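Local coordinates for protein extracellular sialidase/neuraminidase, putative (Aspergillus fumigatus, PDB 2XZI) that probably hydrolyses glycosidic bonds of terminal sialic acids outside the cell, acting as a KDNase, that is, with preference for the deaminated sugar Kdn, at residues A[281-284]-A[289-292]; A[21-26]-A[355-360]. All coordinates share one frame; numbering follows the deposited sequence. Where two conformers were deposited one is given.

How the contacts relate
From the N terminus the chain first runs through strand 12-18, an edge strand of a four-stranded antiparallel sheet, and then through the loop holding residues 21-26. Contact 2 brings this loop against residues 355-360, the last two residues of strand 349-356 in the same sheet and the turn that follows, and so closes a loop of 328 intervening residues that carries most of the beta-propeller. Contact 1 is nested within it: a hairpin closure between 281-284 and 289-292 with four residues between, in the sheet of strands 279-284, 290-294, 305-310 and 322-323. The two contacts lie on opposite sides of the chain's centre, their centres about 33 Å apart, and do not touch.

Contact 1 (A[281-284]-A[289-292]); sequences LRYN and ARTI
The side chain of Arg290 passes slantwise by the amide oxygen of Asn284 and runs beside Tyr283. Its CB lies 3.3 Å from Asn284 OD1, CG passes the same oxygen at a similar distance, and CD stays 3.8 Å from it. NE is hydrogen-bonded outside the two segments. NH1, on the Asn284 side of the guanidinium, donates to Asn284 OD1 (2.9 Å, N-H...O 136°) from above the amide plane. NH1 also lies 4.0 Å from Tyr283 CD2, with ring and guanidinium almost perpendicular. NH2 forms a salt bridge with Asp3, so the long arginine links the hairpin to the N-terminal residues. Asparagine suits position 284 because chi1 of 71° brings OD1 within reach of NH1, while ND2 donates to Pro288 O. Tyr283 CB packs 3.9 Å from Ile292 CG1, and tyrosine and branched isoleucine both offer carbon surface to Leu377 of helix 377-381. Further along the ladder, Leu281 and Ile292 pair through two backbone bonds, Ile292 N to Leu281 O being nearly straight (178°). Arg290 O accepts from Tyr283 N at 3.0 Å, while Arg290 N donates to Asn284 O. Two residues thus face one: a classic beta bulge in an antiparallel hairpin of a propeller blade.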
loop_
_atom_site.group_PDB
_atom_site.type_symbol
_atom_site.label_atom_id
_atom_site.label_comp_id
_atom_site.label_asym_id
_atom_site.label_seq_id
_atom_site.Cartn_x
_atom_site.Cartn_y
_atom_site.Cartn_z
ATOM N N LEU A 281 -5.986 -8.709 1.924
ATOM C CA LEU A 281 -6.928 -8.233 2.932
ATOM C C LEU A 281 -7.709 -9.390 3.539
ATOM O O LEU A 281 -8.281 -10.193 2.814
ATOM C CB LEU A 281 -7.905 -7.233 2.304
ATOM C CG LEU A 281 -8.958 -6.634 3.235
ATOM C CD1 LEU A 281 -8.276 -5.689 4.237
ATOM C CD2 LEU A 281 -10.025 -5.862 2.462
ATOM N N ARG A 282 -7.730 -9.460 4.865
ATOM C CA ARG A 282 -8.629 -10.370 5.560
ATOM C C ARG A 282 -10.017 -9.739 5.566
ATOM O O ARG A 282 -10.228 -8.651 6.125
ATOM C CB ARG A 282 -8.123 -10.564 6.982
ATOM C CG ARG A 282 -8.987 -11.440 7.874
ATOM C CD ARG A 282 -8.291 -11.537 9.223
ATOM N NE ARG A 282 -9.059 -12.282 10.218
ATOM C CZ ARG A 282 -8.815 -13.539 10.583
ATOM N NH1 ARG A 282 -7.817 -14.238 10.032
ATOM N NH2 ARG A 282 -9.586 -14.099 11.507
ATOM N N TYR A 283 -10.965 -10.409 4.939
ATOM C CA TYR A 283 -12.306 -9.849 4.831
ATOM C C TYR A 283 -13.236 -10.241 5.990
ATOM O O TYR A 283 -13.926 -9.379 6.552
ATOM C CB TYR A 283 -12.942 -10.183 3.473
ATOM C CG TYR A 283 -14.178 -9.360 3.229
ATOM C CD1 TYR A 283 -14.085 -8.079 2.678
ATOM C CD2 TYR A 283 -15.437 -9.835 3.604
ATOM C CE1 TYR A 283 -15.228 -7.305 2.480
ATOM C CE2 TYR A 283 -16.580 -9.066 3.419
ATOM C CZ TYR A 283 -16.465 -7.809 2.848
ATOM O OH TYR A 283 -17.593 -7.049 2.656
ATOM N N ASN A 284 -13.287 -11.532 6.306
ATOM C CA ASN A 284 -14.218 -12.060 7.319
ATOM C C ASN A 284 -13.813 -13.467 7.717
ATOM O O ASN A 284 -13.127 -14.153 6.961
ATOM C CB ASN A 284 -15.647 -12.087 6.778
ATOM C CG ASN A 284 -15.844 -13.145 5.718
ATOM O OD1 ASN A 284 -15.324 -13.037 4.615
ATOM N ND2 ASN A 284 -16.609 -14.176 6.044
ATOM N N ALA A 289 -15.375 -17.916 5.201
ATOM C CA ALA A 289 -14.222 -17.050 5.437
ATOM C C ALA A 289 -13.577 -16.657 4.113
ATOM O O ALA A 289 -13.492 -17.481 3.196
ATOM C CB ALA A 289 -13.223 -17.748 6.323
ATOM N N ARG A 290 -13.143 -15.399 4.008
ATOM C CA ARG A 290 -12.586 -14.887 2.752
ATOM C C ARG A 290 -11.328 -14.053 2.958
ATOM O O ARG A 290 -11.273 -13.209 3.863
ATOM C CB ARG A 290 -13.637 -14.038 2.017
ATOM C CG ARG A 290 -14.979 -14.763 1.709
ATOM C CD ARG A 290 -15.917 -13.842 0.940
ATOM N NE ARG A 290 -17.355 -14.150 1.006
ATOM C CZ ARG A 290 -18.171 -13.773 1.992
ATOM N NH1 ARG A 290 -17.719 -13.124 3.062
ATOM N NH2 ARG A 290 -19.461 -14.052 1.906
ATOM N N THR A 291 -10.340 -14.279 2.089
ATOM C CA THR A 291 -9.175 -13.434 1.936
ATOM C C THR A 291 -9.280 -12.855 0.542
ATOM O O THR A 291 -9.643 -13.564 -0.414
ATOM C CB THR A 291 -7.864 -14.234 2.050
ATOM O OG1 THR A 291 -7.829 -14.953 3.287
ATOM C CG2 THR A 291 -6.652 -13.327 2.007
ATOM N N ILE A 292 -8.988 -11.558 0.431
ATOM C CA ILE A 292 -9.001 -10.818 -0.829
ATOM C C ILE A 292 -7.557 -10.508 -1.256
ATOM O O ILE A 292 -6.705 -10.180 -0.428
ATOM C CB ILE A 292 -9.784 -9.468 -0.693
ATOM C CG1 ILE A 292 -11.067 -9.586 0.161
ATOM C CG2 ILE A 292 -10.038 -8.870 -2.083
ATOM C CD1 ILE A 292 -12.139 -10.577 -0.363
#

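Contact 2 (A[21-26]-A[355-360]); sequences ANMASP and SDFFND. With KDM (deamino-alpha-neuraminic acid), chain D.
An Asx turn that belongs to a Kdn-binding pocket ends strand 349-356, and the residue inside it, Phe357, meets the loop 21-26. Asn22 comes from the opposite direction and sets ND2 over the centre of the Phe357 ring, 3.2 Å above its plane, with amide and ring nearly perpendicular (88°). An amide nitrogen suits this place because one N-H can point at the electron-rich face, consistent with a weak N-H...pi contact; OD1 is hydrogen-bonded to Ser20 OG. Met23 adds a flexible apolar arm: CG touches Phe357 CZ at 3.5 Å, and, with SD anti to CA (chi2 175°), the sulfur lies at the ring edge, 5.0 Å from the centroid of the Phe357 ring, a Met-aromatic contact. On the ligand side, Asp356 uses both carboxylate oxygens. OD1 accepts from Phe358 N at 2.8 Å, making the turn, whereas OD2 takes a hydrogen bond from O5 of deamino-alpha-neuraminic acid at 2.7 Å and pairs with Arg368. Phe358 CE1 approaches the sugar's C3 at 4.1 Å, and its ring makes a cation-pi contact with Arg303. In the sheet, strand 349-356 runs between 334-343 and 368-375; beyond its end, a backbone hydrogen bond joins Phe357 to Tyr367, which the side chain of Asn22 also touches.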
loop_
_atom_site.group_PDB
_atom_site.type_symbol
_atom_site.label_atom_id
_atom_site.label_comp_id
_atom_site.label_asym_id
_atom_site.label_seq_id
_atom_site.Cartn_x
_atom_site.Cartn_y
_atom_site.Cartn_z
ATOM N N ALA A 21 -0.576 16.641 -11.569
ATOM C CA ALA A 21 -0.481 18.055 -11.976
ATOM C C ALA A 21 -1.086 18.383 -13.356
ATOM O O ALA A 21 -1.428 19.538 -13.619
ATOM C CB ALA A 21 0.974 18.542 -11.880
ATOM N N ASN A 22 -1.216 17.381 -14.223
ATOM C CA ASN A 22 -1.769 17.543 -15.579
ATOM C C ASN A 22 -3.293 17.559 -15.632
ATOM O O ASN A 22 -3.890 17.907 -16.674
ATOM C CB ASN A 22 -1.270 16.423 -16.493
ATOM C CG ASN A 22 -1.707 15.036 -16.018
ATOM O OD1 ASN A 22 -1.678 14.749 -14.817
ATOM N ND2 ASN A 22 -2.111 14.183 -16.949
ATOM N N MET A 23 -3.934 17.138 -14.545
ATOM C CA MET A 23 -5.393 16.978 -14.534
ATOM C C MET A 23 -6.076 18.277 -14.129
ATOM O O MET A 23 -5.451 19.140 -13.516
ATOM C CB MET A 23 -5.797 15.866 -13.559
ATOM C CG MET A 23 -5.356 14.473 -13.992
ATOM S SD MET A 23 -5.721 13.190 -12.776
ATOM C CE MET A 23 -7.486 12.981 -13.003
ATOM N N ALA A 24 -7.353 18.425 -14.485
ATOM C CA ALA A 24 -8.163 19.518 -13.936
ATOM C C ALA A 24 -8.241 19.355 -12.419
ATOM O O ALA A 24 -8.268 18.226 -11.922
ATOM C CB ALA A 24 -9.554 19.515 -14.542
ATOM N N SER A 25 -8.275 20.469 -11.698
ATOM C CA SER A 25 -8.262 20.456 -10.233
ATOM C C SER A 25 -7.204 19.497 -9.670
ATOM O O SER A 25 -7.552 18.542 -8.960
ATOM C CB SER A 25 -9.640 20.095 -9.672
ATOM O OG SER A 25 -10.631 21.005 -10.134
ATOM N N PRO A 26 -5.917 19.731 -9.994
ATOM C CA PRO A 26 -4.856 18.885 -9.445
ATOM C C PRO A 26 -4.786 19.010 -7.931
ATOM O O PRO A 26 -5.123 20.062 -7.373
ATOM C CB PRO A 26 -3.595 19.466 -10.077
ATOM C CG PRO A 26 -3.929 20.931 -10.297
ATOM C CD PRO A 26 -5.361 20.873 -10.754
ATOM N N SER A 355 -2.460 4.719 -11.464
ATOM C CA SER A 355 -2.761 4.914 -12.877
ATOM C C SER A 355 -1.657 5.762 -13.513
ATOM O O SER A 355 -1.044 6.555 -12.838
ATOM C CB SER A 355 -4.106 5.617 -13.005
ATOM O OG SER A 355 -4.592 5.553 -14.327
ATOM N N ASP A 356 -1.453 5.611 -14.817
ATOM C CA ASP A 356 -0.318 6.231 -15.505
ATOM C C ASP A 356 -0.788 6.787 -16.820
ATOM O O ASP A 356 -1.296 6.054 -17.663
ATOM C CB ASP A 356 0.756 5.154 -15.735
ATOM C CG ASP A 356 2.078 5.705 -16.288
ATOM O OD1 ASP A 356 2.163 6.858 -16.756
ATOM O OD2 ASP A 356 3.055 4.941 -16.269
ATOM N N PHE A 357 -0.645 8.098 -16.979
ATOM C CA PHE A 357 -1.051 8.729 -18.231
ATOM C C PHE A 357 -0.158 8.317 -19.398
ATOM O O PHE A 357 -0.617 8.312 -20.545
ATOM C CB PHE A 357 -1.079 10.237 -18.084
ATOM C CG PHE A 357 -2.307 10.761 -17.395
ATOM C CD1 PHE A 357 -2.357 10.871 -16.007
ATOM C CD2 PHE A 357 -3.433 11.138 -18.134
ATOM C CE1 PHE A 357 -3.497 11.354 -15.360
ATOM C CE2 PHE A 357 -4.578 11.617 -17.497
ATOM C CZ PHE A 357 -4.611 11.729 -16.102
ATOM N N PHE A 358 1.090 7.967 -19.095
ATOM C CA PHE A 358 2.026 7.410 -20.078
ATOM C C PHE A 358 2.347 8.410 -21.208
ATOM O O PHE A 358 2.733 8.026 -22.311
ATOM C CB PHE A 358 1.491 6.082 -20.628
ATOM C CG PHE A 358 2.564 5.115 -21.023
ATOM C CD1 PHE A 358 3.383 4.536 -20.059
ATOM C CD2 PHE A 358 2.748 4.760 -22.356
ATOM C CE1 PHE A 358 4.379 3.627 -20.415
ATOM C CE2 PHE A 358 3.742 3.853 -22.723
ATOM C CZ PHE A 358 4.555 3.283 -21.749
ATOM N N ASN A 359 2.219 9.697 -20.894
ATOM C CA ASN A 359 2.479 10.775 -21.862
ATOM C C ASN A 359 3.951 10.890 -22.228
ATOM O O ASN A 359 4.284 11.453 -23.271
ATOM C CB ASN A 359 1.987 12.110 -21.319
ATOM C CG ASN A 359 2.529 12.394 -19.944
ATOM O OD1 ASN A 359 2.165 11.717 -18.982
ATOM N ND2 ASN A 359 3.427 13.363 -19.844
ATOM N N ASP A 360 4.824 10.371 -21.368
ATOM C CA ASP A 360 6.268 10.335 -21.606
ATOM C C ASP A 360 6.750 8.879 -21.633
ATOM O O ASP A 360 7.921 8.584 -21.375
ATOM C CB ASP A 360 6.996 11.169 -20.530
ATOM C CG ASP A 360 8.495 11.359 -20.810
ATOM O OD1 ASP A 360 8.902 11.412 -22.005
ATOM O OD2 ASP A 360 9.279 11.475 -19.825
HETATM C C2 KDM D . 4.219 -0.358 -18.208
HETATM C C1 KDM D . 4.078 -1.606 -17.304
HETATM C C3 KDM D . 2.854 0.336 -18.423
HETATM C C4 KDM D . 2.370 1.034 -17.134
HETATM C C5 KDM D . 3.468 1.927 -16.532
HETATM C C6 KDM D . 4.783 1.136 -16.353
HETATM C C7 KDM D . 6.043 1.844 -15.810
HETATM C C8 KDM D . 7.215 0.833 -15.683
HETATM C C9 KDM D . 8.553 1.452 -15.217
HETATM O O5 KDM D . 3.041 2.451 -15.265
HETATM O O1A KDM D . 4.988 -1.811 -16.464
HETATM O O1B KDM D . 3.066 -2.327 -17.469
HETATM O O4 KDM D . 1.209 1.812 -17.444
HETATM O O6 KDM D . 5.163 0.589 -17.656
HETATM O O7 KDM D . 6.420 2.918 -16.685
HETATM O O8 KDM D . 6.849 -0.236 -14.801
HETATM O O9 KDM D . 8.346 2.566 -14.339
HETATM O O2 KDM D . 4.730 -0.756 -19.489
#